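Side-chain contacts in putative iron-uptake ABC transport system,periplasmic iron-binding protein (Campylobacter jejuni, PDB 3E13), which binds ferric iron in the periplasm and probably delivers it to an ABC transporter for uptake into the cell: residues 135-138 / 142-145; 162-167 / 309-314; 8-13 / 100-105. All blocks are in the same frame, centred on the assembly; numbering follows the deposited sequence.

Contact 1 (135-138 / 142-145). With FE (Fe (III) ion), chain B.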
# COMPACT_ATOMS: atom_id res chain seq x y z
N VAL A 135 8.65 12.47 9.99
CA VAL A 135 9.42 11.68 9.04
C VAL A 135 8.47 10.98 8.04
O VAL A 135 7.37 10.53 8.40
CB VAL A 135 10.36 10.63 9.72
CG1 VAL A 135 11.54 11.35 10.39
CG2 VAL A 135 9.63 9.81 10.77
N MET A 136 8.93 10.87 6.80
CA MET A 136 8.21 10.22 5.74
C MET A 136 9.25 9.72 4.77
O MET A 136 10.27 10.37 4.57
CB MET A 136 7.26 11.18 5.04
CG MET A 136 6.34 10.47 4.03
SD MET A 136 5.09 11.59 3.34
CE MET A 136 5.92 12.16 1.90
N ARG A 137 8.97 8.58 4.17
CA ARG A 137 9.82 8.04 3.12
C ARG A 137 9.77 8.86 1.84
O ARG A 137 8.99 9.82 1.69
CB ARG A 137 9.41 6.63 2.84
CG ARG A 137 8.14 6.45 2.07
CD ARG A 137 7.67 5.06 2.01
NE ARG A 137 8.61 4.16 1.34
CZ ARG A 137 8.58 2.83 1.41
NH1 ARG A 137 7.67 2.19 2.16
NH2 ARG A 137 9.47 2.12 0.76
N SER A 138 10.61 8.45 0.89
CA SER A 138 10.73 9.17 -0.36
C SER A 138 9.40 9.45 -1.03
O SER A 138 8.49 8.64 -0.99
CB SER A 138 11.57 8.37 -1.34
OG SER A 138 11.82 9.15 -2.51
N PRO A 142 5.55 4.49 -3.97
CA PRO A 142 4.11 4.39 -4.28
C PRO A 142 3.21 4.91 -3.17
O PRO A 142 2.27 5.63 -3.48
CB PRO A 142 3.90 2.91 -4.55
CG PRO A 142 5.28 2.45 -5.11
CD PRO A 142 6.29 3.27 -4.36
N TYR A 143 3.48 4.56 -1.92
CA TYR A 143 2.59 5.03 -0.83
C TYR A 143 2.56 6.55 -0.75
O TYR A 143 1.51 7.13 -0.55
CB TYR A 143 2.96 4.49 0.54
CG TYR A 143 3.20 2.99 0.55
CD1 TYR A 143 2.47 2.10 -0.26
CD2 TYR A 143 4.10 2.44 1.43
CE1 TYR A 143 2.75 0.77 -0.24
CE2 TYR A 143 4.34 1.09 1.48
CZ TYR A 143 3.63 0.25 0.67
OH TYR A 143 3.92 -1.10 0.60
N SER A 144 3.68 7.20 -1.04
CA SER A 144 3.76 8.65 -0.95
C SER A 144 3.06 9.29 -2.12
O SER A 144 2.34 10.28 -1.94
CB SER A 144 5.23 9.14 -0.95
OG SER A 144 5.97 8.62 0.13
N LYS A 145 3.29 8.75 -3.31
CA LYS A 145 2.66 9.25 -4.54
C LYS A 145 1.14 9.13 -4.44
O LYS A 145 0.43 10.06 -4.76
CB LYS A 145 3.17 8.50 -5.73
CG LYS A 145 4.59 8.84 -6.01
CD LYS A 145 5.10 8.24 -7.26
CE LYS A 145 5.24 6.77 -7.19
NZ LYS A 145 5.98 6.20 -8.43
FE FE B . 4.34 -2.30 2.14
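One wall of the ferric site is built here, where the loop after strand 134-135 meets the first turn of helix 142-155: Ser144 OG donates a hydrogen bond of 2.8 Å to the backbone O of Ser138, and Tyr143 lies against Arg137. The serine hydroxyl does not approach in the peptide plane; it sits above the carbonyl plane, 40° out of it. A short hydroxyl side chain suits this buried spot, because it can satisfy a loop carbonyl from a helix that packs close to it. Arg137 CG lies 3.6 Å from Ser144 OG, and Met136 CE closes in from another direction at 4.0 Å from the same Ser144 OG.

Farther along, Arg137 NH1 comes within 3.6 Å of Tyr143 CE2, with the guanidinium and ring planes nearly perpendicular (84°). NH1 also forms a salt bridge with Asp179, which fixes the end of the long chain beside the ring. Tyr143 has CG anti to its carbonyl carbon (chi1 -48°), a turn that sets the ring beside the Arg137 guanidinium and brings Tyr143 OH to 2.0 Å from the iron. Tyrosine suits a ferric centre because its phenolate oxygen is a hard, anionic donor, well matched to hard Fe(III). Around the pair, helix 179-188 touches Arg137 through Gln182, strand 193-197 meets Met136 through Val195 and Tyr143 through Asn197, and strand 97-109 reaches both Arg137 and Tyr143 through Arg104.

Contact 2 (162-167 / 309-314)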
# COMPACT_ATOMS: atom_id res chain seq x y z
N ALA A 162 0.95 22.95 -1.58
CA ALA A 162 1.28 23.53 -0.29
C ALA A 162 1.62 22.45 0.77
O ALA A 162 2.54 22.62 1.57
CB ALA A 162 0.19 24.40 0.16
N TRP A 163 0.85 21.36 0.74
CA TRP A 163 1.10 20.22 1.62
C TRP A 163 2.46 19.60 1.38
O TRP A 163 3.22 19.42 2.34
CB TRP A 163 0.02 19.18 1.45
CG TRP A 163 0.17 18.02 2.37
CD1 TRP A 163 -0.26 17.93 3.68
CD2 TRP A 163 0.75 16.77 2.06
NE1 TRP A 163 0.04 16.70 4.20
CE2 TRP A 163 0.66 15.96 3.22
CE3 TRP A 163 1.38 16.25 0.92
CZ2 TRP A 163 1.15 14.65 3.25
CZ3 TRP A 163 1.87 14.96 0.96
CH2 TRP A 163 1.76 14.18 2.11
N ALA A 164 2.77 19.34 0.13
CA ALA A 164 4.04 18.71 -0.24
C ALA A 164 5.23 19.58 0.20
O ALA A 164 6.19 19.08 0.78
CB ALA A 164 4.08 18.41 -1.72
N LYS A 165 5.11 20.89 -0.03
CA LYS A 165 6.14 21.84 0.35
C LYS A 165 6.36 21.89 1.85
O LYS A 165 7.52 21.84 2.32
CB LYS A 165 5.81 23.22 -0.24
CG LYS A 165 6.77 24.35 0.16
CD LYS A 165 6.41 25.67 -0.55
CE LYS A 165 7.35 26.83 -0.10
NZ LYS A 165 6.68 28.15 -0.11
N GLY A 166 5.27 21.90 2.61
CA GLY A 166 5.36 21.97 4.04
C GLY A 166 5.90 20.69 4.65
O GLY A 166 6.70 20.72 5.57
N VAL A 167 5.43 19.54 4.17
CA VAL A 167 5.98 18.26 4.59
C VAL A 167 7.49 18.20 4.35
O VAL A 167 8.25 17.85 5.26
CB VAL A 167 5.25 17.12 3.87
CG1 VAL A 167 6.00 15.81 4.05
CG2 VAL A 167 3.82 17.00 4.45
N VAL A 309 3.17 13.21 -9.01
CA VAL A 309 4.59 13.10 -9.32
C VAL A 309 5.19 14.50 -9.60
O VAL A 309 6.22 14.87 -9.05
CB VAL A 309 4.83 12.13 -10.51
CG1 VAL A 309 6.28 12.24 -11.05
CG2 VAL A 309 4.48 10.72 -10.10
N LYS A 310 4.50 15.26 -10.43
CA LYS A 310 4.98 16.59 -10.83
C LYS A 310 5.04 17.53 -9.64
O LYS A 310 5.97 18.31 -9.50
CB LYS A 310 4.12 17.14 -11.94
CG LYS A 310 4.49 16.54 -13.27
CD LYS A 310 3.42 16.82 -14.27
CE LYS A 310 3.87 16.39 -15.67
NZ LYS A 310 2.80 16.53 -16.68
N ILE A 311 4.05 17.47 -8.76
CA ILE A 311 4.08 18.30 -7.58
C ILE A 311 5.21 17.98 -6.65
O ILE A 311 5.90 18.89 -6.19
CB ILE A 311 2.73 18.25 -6.86
CG1 ILE A 311 1.67 18.93 -7.71
CG2 ILE A 311 2.79 18.87 -5.43
CD1 ILE A 311 0.24 18.91 -7.06
N TYR A 312 5.46 16.69 -6.36
CA TYR A 312 6.55 16.38 -5.50
C TYR A 312 7.87 16.86 -6.15
O TYR A 312 8.74 17.36 -5.43
CB TYR A 312 6.63 14.88 -5.29
CG TYR A 312 5.79 14.31 -4.16
CD1 TYR A 312 5.07 13.12 -4.34
CD2 TYR A 312 5.79 14.87 -2.90
CE1 TYR A 312 4.35 12.55 -3.28
CE2 TYR A 312 5.04 14.29 -1.84
CZ TYR A 312 4.35 13.15 -2.04
OH TYR A 312 3.66 12.58 -0.98
N ASP A 313 8.02 16.67 -7.46
CA ASP A 313 9.25 17.02 -8.19
C ASP A 313 9.44 18.55 -8.07
O ASP A 313 10.55 19.02 -7.83
CB ASP A 313 9.17 16.63 -9.69
CG ASP A 313 9.39 15.13 -9.99
OD1 ASP A 313 9.67 14.29 -9.09
OD2 ASP A 313 9.28 14.69 -11.18
N GLU A 314 8.35 19.31 -8.21
CA GLU A 314 8.34 20.79 -8.23
C GLU A 314 8.76 21.41 -6.92
O GLU A 314 9.48 22.41 -6.94
CB GLU A 314 6.94 21.35 -8.53
CG GLU A 314 6.43 21.17 -9.93
CD GLU A 314 4.94 21.48 -10.08
OE1 GLU A 314 4.36 22.26 -9.26
OE2 GLU A 314 4.32 20.93 -11.01
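Ala164 and Tyr312 are the nearest pair between 162-167 and 309-314, on helices 157-170 and 305-315, their CA atoms 6.3 Å apart. The segment axes approach to 9.2 Å and cross at -41°, running in broadly the same direction. At this point the methyl of Ala164 touches two side chains of the other helix, CB lying 4.0 Å from Ile311 CG2 and 4.1 Å from Tyr312 CD2. Alanine is short enough for the backbones to come together, while branched Ile311 offers a methyl on the facing side: its CG2 is anti to the backbone N and CG1 is anti to the carbonyl carbon (chi1 -68°).

Tyr312 extends beyond this point to the indole of Trp163, its OH meeting the ring at the edge, in plane, 3.6 Å from CZ3. One indole face is occupied by Val167 CG2 of the same helix, 3.5 Å above the ring centre. The packed strip contrasts with the far sides of the helices, where Lys165 leads away from the partner helix and Lys310, Asp313 and Glu314 lie on the outer surface of the protein.

The polar groups of the two large rings find partners beyond this interface, Tyr312 OH at Ser144 O and Trp163 NE1 at Tyr122 O. Between the two segments no polar bond is formed, so apolar packing holds them, and the tyrosine and tryptophan combine broad hydrophobic surfaces with polar atoms that tie the helix pair to adjoining parts of the fold.

Contact 3 (8-13 / 100-105). With FE (Fe (III) ion), chain B.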
# COMPACT_ATOMS: atom_id res chain seq x y z
N SER A 8 6.20 -8.93 -8.96
CA SER A 8 5.61 -8.42 -7.74
C SER A 8 6.36 -7.29 -7.10
O SER A 8 7.57 -7.38 -6.88
CB SER A 8 5.46 -9.54 -6.73
OG SER A 8 4.93 -8.99 -5.50
N ALA A 9 5.64 -6.21 -6.82
CA ALA A 9 6.15 -5.09 -6.07
C ALA A 9 5.75 -5.15 -4.59
O ALA A 9 6.00 -4.22 -3.86
CB ALA A 9 5.74 -3.76 -6.71
N ARG A 10 5.12 -6.25 -4.18
CA ARG A 10 4.99 -6.56 -2.76
C ARG A 10 6.39 -6.88 -2.20
O ARG A 10 7.37 -7.01 -2.96
CB ARG A 10 3.97 -7.68 -2.53
CG ARG A 10 2.56 -7.19 -2.65
CD ARG A 10 1.50 -8.27 -2.49
NE ARG A 10 1.55 -8.97 -1.21
CZ ARG A 10 0.83 -8.61 -0.09
NH1 ARG A 10 0.02 -7.55 -0.08
NH2 ARG A 10 0.93 -9.37 1.00
N HIS A 11 6.52 -6.94 -0.88
CA HIS A 11 7.83 -7.02 -0.26
C HIS A 11 7.71 -7.65 1.13
O HIS A 11 8.18 -7.09 2.14
CB HIS A 11 8.44 -5.60 -0.21
CG HIS A 11 7.42 -4.53 0.05
ND1 HIS A 11 6.77 -3.84 -0.96
CD2 HIS A 11 6.90 -4.05 1.22
CE1 HIS A 11 5.89 -3.00 -0.42
NE2 HIS A 11 5.97 -3.09 0.90
N TYR A 12 7.06 -8.82 1.15
CA TYR A 12 6.64 -9.47 2.39
C TYR A 12 6.99 -10.94 2.42
O TYR A 12 6.80 -11.67 1.44
CB TYR A 12 5.13 -9.34 2.56
CG TYR A 12 4.63 -7.93 2.39
CD1 TYR A 12 3.82 -7.58 1.31
CD2 TYR A 12 5.05 -6.91 3.22
CE1 TYR A 12 3.38 -6.30 1.10
CE2 TYR A 12 4.62 -5.63 3.01
CZ TYR A 12 3.78 -5.31 1.99
OH TYR A 12 3.41 -3.98 1.86
N ASN A 13 7.50 -11.38 3.56
CA ASN A 13 7.77 -12.78 3.78
C ASN A 13 6.54 -13.65 3.73
O ASN A 13 6.59 -14.78 3.29
CB ASN A 13 8.44 -12.95 5.13
CG ASN A 13 9.89 -13.06 5.01
OD1 ASN A 13 10.50 -12.41 4.14
ND2 ASN A 13 10.48 -13.93 5.81
N THR A 100 -5.94 -6.85 -0.76
CA THR A 100 -6.01 -6.35 0.62
C THR A 100 -6.27 -4.86 0.63
O THR A 100 -6.06 -4.18 -0.38
CB THR A 100 -4.69 -6.54 1.41
OG1 THR A 100 -3.67 -5.74 0.81
CG2 THR A 100 -4.18 -7.92 1.42
N LYS A 101 -6.65 -4.35 1.80
CA LYS A 101 -6.64 -2.94 2.10
C LYS A 101 -5.60 -2.65 3.18
O LYS A 101 -5.25 -3.51 4.01
CB LYS A 101 -8.02 -2.44 2.62
CG LYS A 101 -9.09 -2.43 1.55
CD LYS A 101 -10.52 -2.51 2.17
CE LYS A 101 -10.94 -1.19 2.78
NZ LYS A 101 -12.27 -1.32 3.54
N ARG A 102 -5.11 -1.43 3.16
CA ARG A 102 -4.20 -0.90 4.19
C ARG A 102 -4.47 0.59 4.38
O ARG A 102 -4.98 1.23 3.51
CB ARG A 102 -2.73 -1.18 3.80
CG ARG A 102 -2.35 -0.66 2.40
CD ARG A 102 -2.42 -1.74 1.28
NE ARG A 102 -1.52 -2.85 1.52
CZ ARG A 102 -0.19 -2.84 1.42
NH1 ARG A 102 0.46 -1.75 1.07
NH2 ARG A 102 0.51 -3.95 1.63
N ALA A 103 -4.17 1.14 5.54
CA ALA A 103 -4.42 2.53 5.84
C ALA A 103 -3.08 3.24 6.11
O ALA A 103 -2.23 2.68 6.81
CB ALA A 103 -5.34 2.64 7.07
N ARG A 104 -2.91 4.44 5.55
CA ARG A 104 -1.71 5.21 5.75
C ARG A 104 -2.03 6.22 6.87
O ARG A 104 -2.82 7.17 6.70
CB ARG A 104 -1.24 5.88 4.46
CG ARG A 104 0.19 6.36 4.54
CD ARG A 104 0.88 6.34 3.24
NE ARG A 104 2.31 6.58 3.32
CZ ARG A 104 3.23 5.67 3.68
NH1 ARG A 104 2.84 4.46 4.04
NH2 ARG A 104 4.53 5.96 3.74
N ILE A 105 -1.41 5.97 8.02
CA ILE A 105 -1.72 6.71 9.24
C ILE A 105 -0.55 7.51 9.72
O ILE A 105 0.53 7.52 9.09
CB ILE A 105 -2.26 5.73 10.33
CG1 ILE A 105 -1.29 4.59 10.64
CG2 ILE A 105 -3.60 5.10 9.80
CD1 ILE A 105 -0.04 4.98 11.41
FE FE B . 4.34 -2.30 2.14
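A second-shell hydrogen bond to an iron ligand joins the loop after strand 3-8 to strand 97-109, near the centre of the folded protein: Arg102 NH2 donates to Tyr12 OH. From Arg102 NH2 to Tyr12 OH the bond measures 2.9 Å and is nearly straight (N-H...O 167°), with the tyrosine oxygen lying 9° from the guanidinium plane. The two side chains come from opposite directions, their flat groups turned 63° apart. Tyr12 OH also binds the iron at 1.9 Å, and the nearby positive charge would probably help stabilise the oxygen's negative character. Arginine suits the position because its length spans from the strand to the metal site while its planar end has several N-H groups; bends at chi2 and chi3 bring that end round to the ligand.

His11 supplies NE2 to the metal at 2.2 Å. Its other nitrogen, His11 ND1, donates to Ala9 O at 3.0 Å, which steadies the rotation of the imidazole. Two residues before Arg10, Ser8 OG accepts from Arg10 N in an ST turn, shaping the loop that carries both ligands.

Arg10 NH1 lies 4.0 Å from Arg102 NH2, a close pair of like charges, but Glu272 makes a salt bridge to each arginine and Asp15 a further one to Arg10. Tyr12 CD1 lies over one face of the Arg10 guanidinium, 3.3 Å above that plane and toward its rim. With Tyr143, Tyr199 and Tyr200 completing the five protein ligands, this is a tyrosine-rich ferric site in a bacterial solute-binding protein, placed beside a long strand that is probably part of the hinge region.

How the contacts relate
Contacts 1 and 3 converge on the same iron from different parts of the chain, their centres about 13 Å apart. Tyr143 of contact 1 brings its OH to 2.9 Å from His11 NE2 and 3.2 Å from Tyr12 OH, close approaches imposed by the shared metal. From contact 3, Arg102 NH1 packs 3.6 Å from Tyr143 OH. Contact 2 lies off the metal, its Tyr312 side chain about 8 Å from that of Tyr143 at the nearest atoms. The hydroxyl of Tyr312, at the carbonyl of Ser144, ties this second helix pair to the first turn of 142-155. Contacts 2 and 3 do not touch, their nearest atoms being about 8 Å apart, and contact 1 bridges them.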